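Local coordinates for protein tRNA uridine(34) acetyltransferase (Methanocaldococcus infernus, PDB 6IA8) that catalyses formation of 5-(carboxymethyl)uridine at the wobble position 34 of tRNA from acetyl-CoA and S-adenosylmethionine, with a [4Fe-4S] cluster, at residues F144-D153 with E201-G209; Y399-S410 with A421-Y429. All coordinates share one frame; numbering follows the deposited sequence.

Contact 1: F144-D153 with E201-G209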
loop_
_atom_site.group_PDB
_atom_site.type_symbol
_atom_site.label_atom_id
_atom_site.label_comp_id
_atom_site.label_asym_id
_atom_site.label_seq_id
_atom_site.Cartn_x
_atom_site.Cartn_y
_atom_site.Cartn_z
ATOM N N PHE A 144 14.142 7.773 -3.920
ATOM C CA PHE A 144 14.411 6.997 -5.130
ATOM C C PHE A 144 13.967 7.709 -6.398
ATOM O O PHE A 144 14.742 7.729 -7.376
ATOM C CB PHE A 144 13.742 5.626 -4.996
ATOM C CG PHE A 144 14.101 4.646 -6.095
ATOM C CD1 PHE A 144 15.378 4.152 -6.205
ATOM C CD2 PHE A 144 13.139 4.201 -6.992
ATOM C CE1 PHE A 144 15.684 3.253 -7.189
ATOM C CE2 PHE A 144 13.429 3.302 -7.964
ATOM C CZ PHE A 144 14.699 2.816 -8.070
ATOM N N PRO A 145 12.791 8.349 -6.449
ATOM C CA PRO A 145 12.370 9.008 -7.695
ATOM C C PRO A 145 13.191 10.226 -8.037
ATOM O O PRO A 145 13.110 10.704 -9.175
ATOM C CB PRO A 145 10.903 9.386 -7.424
ATOM C CG PRO A 145 10.462 8.486 -6.290
ATOM C CD PRO A 145 11.695 8.307 -5.450
ATOM N N ALA A 146 13.989 10.736 -7.106
ATOM C CA ALA A 146 14.878 11.858 -7.388
ATOM C C ALA A 146 16.251 11.413 -7.869
ATOM O O ALA A 146 17.038 12.253 -8.322
ATOM C CB ALA A 146 15.052 12.737 -6.144
ATOM N N ARG A 147 16.567 10.122 -7.772
ATOM C CA ARG A 147 17.849 9.628 -8.265
ATOM C C ARG A 147 17.889 9.641 -9.798
ATOM O O ARG A 147 16.863 9.720 -10.482
ATOM C CB ARG A 147 18.122 8.211 -7.751
ATOM C CG ARG A 147 18.102 8.079 -6.230
ATOM C CD ARG A 147 19.296 8.764 -5.602
ATOM N NE ARG A 147 20.553 8.112 -5.964
ATOM C CZ ARG A 147 21.084 7.083 -5.310
ATOM N NH1 ARG A 147 20.470 6.576 -4.251
ATOM N NH2 ARG A 147 22.247 6.572 -5.704
ATOM N N GLU A 148 19.099 9.548 -10.336
ATOM C CA GLU A 148 19.266 9.450 -11.776
ATOM C C GLU A 148 18.472 8.261 -12.313
ATOM O O GLU A 148 18.427 7.190 -11.700
ATOM C CB GLU A 148 20.747 9.291 -12.123
ATOM C CG GLU A 148 21.744 10.013 -11.211
ATOM C CD GLU A 148 22.146 9.176 -9.992
ATOM O OE1 GLU A 148 21.330 9.079 -9.043
ATOM O OE2 GLU A 148 23.262 8.595 -9.985
ATOM N N ILE A 149 17.857 8.445 -13.482
ATOM C CA ILE A 149 17.094 7.357 -14.088
ATOM C C ILE A 149 17.985 6.141 -14.309
ATOM O O ILE A 149 17.557 4.993 -14.134
ATOM C CB ILE A 149 16.443 7.837 -15.395
ATOM C CG1 ILE A 149 15.248 8.743 -15.081
ATOM C CG2 ILE A 149 15.993 6.657 -16.218
ATOM C CD1 ILE A 149 14.808 9.586 -16.263
ATOM N N GLU A 150 19.235 6.377 -14.707
ATOM C CA GLU A 150 20.188 5.290 -14.886
ATOM C C GLU A 150 20.257 4.423 -13.645
ATOM O O GLU A 150 20.233 3.193 -13.738
ATOM C CB GLU A 150 21.576 5.843 -15.210
ATOM C CG GLU A 150 22.688 4.807 -15.210
ATOM C CD GLU A 150 24.055 5.421 -15.474
ATOM O OE1 GLU A 150 24.197 6.651 -15.312
ATOM O OE2 GLU A 150 24.984 4.676 -15.849
ATOM N N TYR A 151 20.329 5.057 -12.465
ATOM C CA TYR A 151 20.396 4.308 -11.213
ATOM C C TYR A 151 19.090 3.588 -10.919
ATOM O O TYR A 151 19.108 2.430 -10.484
ATOM C CB TYR A 151 20.764 5.237 -10.059
ATOM C CG TYR A 151 20.779 4.544 -8.717
ATOM C CD1 TYR A 151 21.913 3.891 -8.262
ATOM C CD2 TYR A 151 19.653 4.545 -7.898
ATOM C CE1 TYR A 151 21.923 3.261 -7.035
ATOM C CE2 TYR A 151 19.665 3.915 -6.662
ATOM C CZ TYR A 151 20.793 3.277 -6.238
ATOM O OH TYR A 151 20.815 2.633 -5.015
ATOM N N GLN A 152 17.950 4.251 -11.128
ATOM C CA GLN A 152 16.665 3.611 -10.858
ATOM C C GLN A 152 16.478 2.361 -11.711
ATOM O O GLN A 152 16.041 1.312 -11.216
ATOM C CB GLN A 152 15.511 4.575 -11.133
ATOM C CG GLN A 152 15.539 5.899 -10.388
ATOM C CD GLN A 152 14.294 6.720 -10.664
ATOM O OE1 GLN A 152 13.194 6.186 -10.696
ATOM N NE2 GLN A 152 14.463 8.017 -10.888
ATOM N N ASP A 153 16.719 2.485 -13.018
ATOM C CA ASP A 153 16.533 1.351 -13.918
ATOM C C ASP A 153 17.432 0.200 -13.501
ATOM O O ASP A 153 16.994 -0.952 -13.418
ATOM C CB ASP A 153 16.817 1.762 -15.364
ATOM C CG ASP A 153 15.775 2.699 -15.919
ATOM O OD1 ASP A 153 14.768 2.968 -15.216
ATOM O OD2 ASP A 153 15.961 3.152 -17.061
ATOM N N GLU A 201 8.104 11.853 -13.125
ATOM C CA GLU A 201 8.494 10.792 -12.201
ATOM C C GLU A 201 7.465 9.662 -12.194
ATOM O O GLU A 201 7.822 8.487 -12.029
ATOM C CB GLU A 201 8.693 11.374 -10.797
ATOM C CG GLU A 201 10.072 11.998 -10.609
ATOM C CD GLU A 201 10.059 13.242 -9.740
ATOM O OE1 GLU A 201 11.143 13.650 -9.273
ATOM O OE2 GLU A 201 8.972 13.821 -9.531
ATOM N N ILE A 202 6.178 9.985 -12.332
ATOM C CA ILE A 202 5.185 8.915 -12.400
ATOM C C ILE A 202 5.391 8.083 -13.663
ATOM O O ILE A 202 5.301 6.853 -13.634
ATOM C CB ILE A 202 3.759 9.484 -12.323
ATOM C CG1 ILE A 202 3.525 10.114 -10.944
ATOM C CG2 ILE A 202 2.760 8.393 -12.596
ATOM C CD1 ILE A 202 2.253 10.875 -10.811
ATOM N N ASN A 203 5.675 8.731 -14.792
ATOM C CA ASN A 203 6.024 7.980 -15.999
ATOM C C ASN A 203 7.170 7.004 -15.725
ATOM O O ASN A 203 7.133 5.840 -16.149
ATOM C CB ASN A 203 6.412 8.935 -17.136
ATOM C CG ASN A 203 5.237 9.724 -17.667
ATOM O OD1 ASN A 203 4.086 9.306 -17.551
ATOM N ND2 ASN A 203 5.519 10.864 -18.268
ATOM N N GLN A 204 8.210 7.470 -15.023
ATOM C CA GLN A 204 9.356 6.610 -14.722
ATOM C C GLN A 204 8.943 5.466 -13.796
ATOM O O GLN A 204 9.326 4.307 -14.004
ATOM C CB GLN A 204 10.477 7.460 -14.117
ATOM C CG GLN A 204 11.583 6.696 -13.433
ATOM C CD GLN A 204 12.424 5.850 -14.376
ATOM O OE1 GLN A 204 12.305 5.918 -15.598
ATOM N NE2 GLN A 204 13.275 5.034 -13.796
ATOM N N MET A 205 8.120 5.756 -12.791
ATOM C CA MET A 205 7.703 4.691 -11.889
ATOM C C MET A 205 6.891 3.640 -12.618
ATOM O O MET A 205 7.065 2.449 -12.369
ATOM C CB MET A 205 6.930 5.266 -10.706
ATOM C CG MET A 205 7.859 6.008 -9.731
ATOM S SD MET A 205 7.082 6.665 -8.262
ATOM C CE MET A 205 5.860 7.650 -8.986
ATOM N N LEU A 206 5.992 4.054 -13.509
ATOM C CA LEU A 206 5.274 3.088 -14.334
ATOM C C LEU A 206 6.231 2.275 -15.207
ATOM O O LEU A 206 6.042 1.070 -15.390
ATOM C CB LEU A 206 4.245 3.810 -15.204
ATOM C CG LEU A 206 3.050 4.401 -14.456
ATOM C CD1 LEU A 206 2.297 5.405 -15.311
ATOM C CD2 LEU A 206 2.165 3.258 -14.031
ATOM N N LYS A 207 7.252 2.919 -15.779
ATOM C CA LYS A 207 8.237 2.179 -16.567
ATOM C C LYS A 207 8.896 1.087 -15.734
ATOM O O LYS A 207 9.187 -0.004 -16.237
ATOM C CB LYS A 207 9.296 3.138 -17.117
ATOM C CG LYS A 207 10.174 2.533 -18.228
ATOM C CD LYS A 207 11.301 3.489 -18.640
ATOM C CE LYS A 207 12.494 3.384 -17.702
ATOM N NZ LYS A 207 13.487 4.463 -17.903
ATOM N N LEU A 208 9.163 1.373 -14.465
ATOM C CA LEU A 208 9.807 0.399 -13.595
ATOM C C LEU A 208 8.892 -0.768 -13.238
ATOM O O LEU A 208 9.378 -1.786 -12.743
ATOM C CB LEU A 208 10.258 1.083 -12.312
ATOM C CG LEU A 208 11.289 2.191 -12.422
ATOM C CD1 LEU A 208 11.502 2.902 -11.111
ATOM C CD2 LEU A 208 12.616 1.645 -12.952
ATOM N N GLY A 209 7.584 -0.632 -13.425
ATOM C CA GLY A 209 6.640 -1.647 -13.003
ATOM C C GLY A 209 5.968 -1.379 -11.676
ATOM O O GLY A 209 5.413 -2.312 -11.077
#
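Gln204 and Lys207 reach from helix 201-208 to Asp153 on helix 149-153. Both helices belong to the radical SAM domain, a partial TIM-barrel-like fold, and run nearly parallel at 27° with axes 11.1 Å apart. Long polar side chains bridge this spacing. Gln204 NE2 gives a nearly straight bond to Asp153 OD1 at 2.9 Å, on the syn side but tilted out of the carboxylate plane. The carboxylate and amide planes lie 27° apart. Lys207 comes in at about a right angle to Asp153, and its NZ takes the syn lone pair of OD2 at 2.9 Å. Lys207 NZ also bonds Gln204 OE1 at 3.0 Å, in the carbonyl plane, which helps fix the turn of that amide. A weak bond joins Gln204 NE2 to Gln152 OE1, the two amides being almost perpendicular. Gln152 NE2 is held by Arg147 O, so its OE1 faces Gln204. Deeper in, Pro145 and Met205 pack together and both touch Ile190 of strand 184-192. Phe144 has CG opposite its main-chain nitrogen (chi1 -172°), which turns the ring toward Leu208, whose CD1 meets the ring edge at CE2, 3.7 Å away.

Contact 2: Y399-S410 with A421-Y429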
loop_
_atom_site.group_PDB
_atom_site.type_symbol
_atom_site.label_atom_id
_atom_site.label_comp_id
_atom_site.label_asym_id
_atom_site.label_seq_id
_atom_site.Cartn_x
_atom_site.Cartn_y
_atom_site.Cartn_z
ATOM N N TYR A 399 -17.081 6.235 -3.829
ATOM C CA TYR A 399 -16.753 7.498 -3.180
ATOM C C TYR A 399 -16.059 8.426 -4.164
ATOM O O TYR A 399 -15.497 7.994 -5.164
ATOM C CB TYR A 399 -15.906 7.297 -1.926
ATOM C CG TYR A 399 -14.642 6.506 -2.086
ATOM C CD1 TYR A 399 -14.682 5.116 -2.095
ATOM C CD2 TYR A 399 -13.391 7.143 -2.198
ATOM C CE1 TYR A 399 -13.516 4.357 -2.231
ATOM C CE2 TYR A 399 -12.190 6.381 -2.316
ATOM C CZ TYR A 399 -12.298 4.980 -2.333
ATOM O OH TYR A 399 -11.202 4.171 -2.415
ATOM N N GLU A 400 -16.157 9.720 -3.897
ATOM C CA GLU A 400 -15.465 10.713 -4.700
ATOM C C GLU A 400 -14.043 10.854 -4.191
ATOM O O GLU A 400 -13.847 10.988 -2.978
ATOM C CB GLU A 400 -16.172 12.054 -4.573
ATOM C CG GLU A 400 -15.587 13.151 -5.423
ATOM C CD GLU A 400 -16.080 13.106 -6.871
ATOM O OE1 GLU A 400 -15.438 13.740 -7.733
ATOM O OE2 GLU A 400 -17.098 12.432 -7.143
ATOM N N ALA A 401 -13.074 10.912 -5.111
ATOM C CA ALA A 401 -11.666 11.081 -4.765
ATOM C C ALA A 401 -10.899 11.712 -5.916
ATOM O O ALA A 401 -11.024 11.274 -7.067
ATOM C CB ALA A 401 -11.041 9.733 -4.416
ATOM N N SER A 402 -10.142 12.760 -5.602
ATOM C CA SER A 402 -9.304 13.445 -6.578
ATOM C C SER A 402 -10.085 13.751 -7.858
ATOM O O SER A 402 -9.639 13.472 -8.980
ATOM C CB SER A 402 -8.054 12.614 -6.888
ATOM O OG SER A 402 -7.264 12.352 -5.729
ATOM N N GLY A 403 -11.273 14.332 -7.678
ATOM C CA GLY A 403 -12.072 14.788 -8.800
ATOM C C GLY A 403 -12.772 13.697 -9.581
ATOM O O GLY A 403 -13.514 13.997 -10.525
ATOM N N GLY A 404 -12.555 12.443 -9.242
ATOM C CA GLY A 404 -13.185 11.355 -9.963
ATOM C C GLY A 404 -13.986 10.448 -9.051
ATOM O O GLY A 404 -14.267 10.815 -7.904
ATOM N N THR A 405 -14.370 9.271 -9.551
ATOM C CA THR A 405 -15.186 8.327 -8.801
ATOM C C THR A 405 -14.406 7.041 -8.594
ATOM O O THR A 405 -13.868 6.470 -9.556
ATOM C CB THR A 405 -16.498 8.025 -9.515
ATOM O OG1 THR A 405 -17.248 9.234 -9.626
ATOM C CG2 THR A 405 -17.325 7.015 -8.730
ATOM N N GLU A 406 -14.347 6.602 -7.335
ATOM C CA GLU A 406 -13.762 5.322 -6.967
ATOM C C GLU A 406 -14.909 4.370 -6.683
ATOM O O GLU A 406 -15.857 4.756 -5.995
ATOM C CB GLU A 406 -12.873 5.438 -5.739
ATOM C CG GLU A 406 -11.699 6.369 -5.886
ATOM C CD GLU A 406 -10.522 5.807 -6.703
ATOM O OE1 GLU A 406 -10.537 4.619 -7.122
ATOM O OE2 GLU A 406 -9.536 6.558 -6.889
ATOM N N ILE A 407 -14.847 3.170 -7.266
ATOM C CA ILE A 407 -15.795 2.090 -7.025
ATOM C C ILE A 407 -15.031 0.969 -6.329
ATOM O O ILE A 407 -14.069 0.419 -6.878
ATOM C CB ILE A 407 -16.430 1.597 -8.331
ATOM C CG1 ILE A 407 -17.200 2.745 -9.018
ATOM C CG2 ILE A 407 -17.345 0.398 -8.030
ATOM C CD1 ILE A 407 -16.553 3.307 -10.206
ATOM N N PHE A 408 -15.426 0.652 -5.117
ATOM C CA PHE A 408 -14.773 -0.392 -4.331
ATOM C C PHE A 408 -15.700 -1.595 -4.333
ATOM O O PHE A 408 -16.776 -1.555 -3.724
ATOM C CB PHE A 408 -14.509 0.075 -2.912
ATOM C CG PHE A 408 -13.780 -0.941 -2.048
ATOM C CD1 PHE A 408 -12.422 -1.125 -2.183
ATOM C CD2 PHE A 408 -14.447 -1.683 -1.101
ATOM C CE1 PHE A 408 -11.715 -2.024 -1.382
ATOM C CE2 PHE A 408 -13.769 -2.583 -0.285
ATOM C CZ PHE A 408 -12.396 -2.762 -0.430
ATOM N N LEU A 409 -15.331 -2.613 -5.103
ATOM C CA LEU A 409 -16.090 -3.852 -5.224
ATOM C C LEU A 409 -15.466 -4.908 -4.333
ATOM O O LEU A 409 -14.246 -5.040 -4.302
ATOM C CB LEU A 409 -16.076 -4.358 -6.669
ATOM C CG LEU A 409 -16.689 -3.463 -7.746
ATOM C CD1 LEU A 409 -16.452 -4.125 -9.123
ATOM C CD2 LEU A 409 -18.205 -3.240 -7.512
ATOM N N SER A 410 -16.286 -5.704 -3.652
ATOM C CA SER A 410 -15.720 -6.715 -2.772
ATOM C C SER A 410 -16.638 -7.926 -2.690
ATOM O O SER A 410 -17.843 -7.834 -2.924
ATOM C CB SER A 410 -15.452 -6.135 -1.372
ATOM O OG SER A 410 -16.668 -5.691 -0.804
ATOM N N ALA A 421 -12.166 -10.723 -1.025
ATOM C CA ALA A 421 -11.511 -10.207 -2.220
ATOM C C ALA A 421 -12.067 -8.824 -2.503
ATOM O O ALA A 421 -13.201 -8.514 -2.133
ATOM C CB ALA A 421 -11.751 -11.112 -3.423
ATOM N N PHE A 422 -11.280 -8.006 -3.200
ATOM C CA PHE A 422 -11.747 -6.671 -3.527
ATOM C C PHE A 422 -11.079 -6.194 -4.808
ATOM O O PHE A 422 -10.017 -6.691 -5.210
ATOM C CB PHE A 422 -11.519 -5.695 -2.344
ATOM C CG PHE A 422 -10.097 -5.382 -2.065
ATOM C CD1 PHE A 422 -9.406 -6.101 -1.118
ATOM C CD2 PHE A 422 -9.459 -4.326 -2.703
ATOM C CE1 PHE A 422 -8.083 -5.825 -0.817
ATOM C CE2 PHE A 422 -8.112 -4.041 -2.416
ATOM C CZ PHE A 422 -7.428 -4.789 -1.489
ATOM N N LEU A 423 -11.723 -5.213 -5.438
ATOM C CA LEU A 423 -11.232 -4.608 -6.665
ATOM C C LEU A 423 -11.490 -3.109 -6.574
ATOM O O LEU A 423 -12.586 -2.683 -6.172
ATOM C CB LEU A 423 -11.931 -5.194 -7.894
ATOM C CG LEU A 423 -11.548 -4.676 -9.264
ATOM C CD1 LEU A 423 -11.803 -5.773 -10.316
ATOM C CD2 LEU A 423 -12.276 -3.407 -9.646
ATOM N N ARG A 424 -10.476 -2.320 -6.961
ATOM C CA ARG A 424 -10.541 -0.859 -6.968
ATOM C C ARG A 424 -10.672 -0.376 -8.413
ATOM O O ARG A 424 -9.750 -0.548 -9.221
ATOM C CB ARG A 424 -9.285 -0.280 -6.329
ATOM C CG ARG A 424 -9.075 -0.625 -4.871
ATOM C CD ARG A 424 -7.882 0.146 -4.338
ATOM N NE ARG A 424 -7.407 -0.271 -3.020
ATOM C CZ ARG A 424 -7.973 0.082 -1.871
ATOM N NH1 ARG A 424 -9.093 0.776 -1.873
ATOM N NH2 ARG A 424 -7.452 -0.315 -0.720
ATOM N N LEU A 425 -11.851 0.128 -8.757
ATOM C CA LEU A 425 -12.159 0.630 -10.091
ATOM C C LEU A 425 -12.320 2.146 -10.033
ATOM O O LEU A 425 -12.944 2.676 -9.110
ATOM C CB LEU A 425 -13.452 0.006 -10.593
ATOM C CG LEU A 425 -13.879 0.267 -12.037
ATOM C CD1 LEU A 425 -12.938 -0.426 -13.013
ATOM C CD2 LEU A 425 -15.321 -0.262 -12.243
ATOM N N ARG A 426 -11.760 2.856 -11.002
ATOM C CA ARG A 426 -11.793 4.314 -10.968
ATOM C C ARG A 426 -12.236 4.900 -12.305
ATOM O O ARG A 426 -11.762 4.478 -13.370
ATOM C CB ARG A 426 -10.410 4.875 -10.580
ATOM C CG ARG A 426 -10.356 6.427 -10.659
ATOM C CD ARG A 426 -8.983 6.994 -10.166
ATOM N NE ARG A 426 -8.924 8.442 -10.349
ATOM C CZ ARG A 426 -9.460 9.325 -9.517
ATOM N NH1 ARG A 426 -10.018 8.894 -8.405
ATOM N NH2 ARG A 426 -9.394 10.625 -9.771
ATOM N N ASP A 427 -13.139 5.888 -12.231
ATOM C CA ASP A 427 -13.477 6.746 -13.357
ATOM C C ASP A 427 -12.565 7.948 -13.237
ATOM O O ASP A 427 -12.762 8.759 -12.330
ATOM C CB ASP A 427 -14.933 7.180 -13.292
ATOM C CG ASP A 427 -15.371 7.931 -14.511
ATOM O OD1 ASP A 427 -14.565 8.110 -15.464
ATOM O OD2 ASP A 427 -16.542 8.342 -14.501
ATOM N N PRO A 428 -11.558 8.094 -14.077
ATOM C CA PRO A 428 -10.526 9.095 -13.811
ATOM C C PRO A 428 -10.988 10.530 -14.051
ATOM O O PRO A 428 -12.006 10.822 -14.685
ATOM C CB PRO A 428 -9.400 8.702 -14.768
ATOM C CG PRO A 428 -10.081 7.955 -15.883
ATOM C CD PRO A 428 -11.271 7.270 -15.270
ATOM N N TYR A 429 -10.199 11.448 -13.515
ATOM C CA TYR A 429 -10.549 12.863 -13.534
ATOM C C TYR A 429 -9.759 13.602 -14.605
ATOM O O TYR A 429 -10.319 14.026 -15.614
ATOM C CB TYR A 429 -10.294 13.459 -12.142
ATOM C CG TYR A 429 -10.360 14.970 -12.059
ATOM C CD1 TYR A 429 -11.464 15.662 -12.541
ATOM C CD2 TYR A 429 -9.315 15.706 -11.509
ATOM C CE1 TYR A 429 -11.537 17.044 -12.449
ATOM C CE2 TYR A 429 -9.378 17.094 -11.428
ATOM C CZ TYR A 429 -10.495 17.740 -11.884
ATOM O OH TYR A 429 -10.566 19.103 -11.811
HETATM O O HOH W 1 -11.001 1.866 -3.730
HETATM O O HOH W 2 -11.560 2.314 -6.346
#
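Ala401 O accepts three N-H groups: Gly404 N, closing the type I' turn 401-404, and both NH1 and NH2 of Arg426. This lies at one end of an antiparallel strand pair in the mixed sheet of the GNAT acetyltransferase domain, where strand 404-410 pairs with strand 421-427. The Arg426 chain is stretched from CG to NE, with CG opposite the main-chain nitrogen (chi1 175°), which carries the guanidinium from its strand to the turn. The guanidinium meets Ala401 O end-on, Arg426 NH1 at 2.9 Å, with the oxygen in the guanidinium plane. NH2 also bonds Ser402 O from above that carbonyl's plane. Arg426 NH1 makes a salt bridge to Glu406 OE2 at 2.8 Å, approaching from above the carboxylate plane. Lys245 and Asp246 add charge partners to Glu406 and Arg426, joining the turn to the radical SAM domain. Straight backbone bonds pair Ile407 with Leu425. Ile407 CB and Leu425 CB sit 4.1 Å apart on the face with Leu409 and Leu423. On the other face, Phe408 and Phe422 are near parallel, 27° between planes, but slid apart so the rings barely overlap. Phe408 CE1 lies over one face of the Arg424 guanidinium. Trp329 O and Gln445 also hold that group; Gln445 is a predicted acetyl-CoA site residue. Water 1 links Arg424 NH1 to Tyr399 OH. Within the turn itself, Gly403 CA makes a CH-pi contact over one face of the Tyr429 ring, 3.9 Å from its centroid.

How the contacts relate
Contact 1 comes first along the chain and closes before contact 2 opens. Their centres are 26 Å apart and their nearest atoms about 11 Å, so they do not touch. Contact 1 joins helices 149-164 and 199-208 beside the parallel sheet of the radical SAM domain. Contact 2 joins neighbouring strands of the mixed sheet in the acetyltransferase domain. No sheet is shared. Helix 234-245 lies between them in structure: Ile202 packs on its Leu243 and Leu244, while Ala401 and Arg426 touch its Lys245. The two contacts thus belong to the two catalytic modules that this enzyme combines, with this helix as one packing route between them.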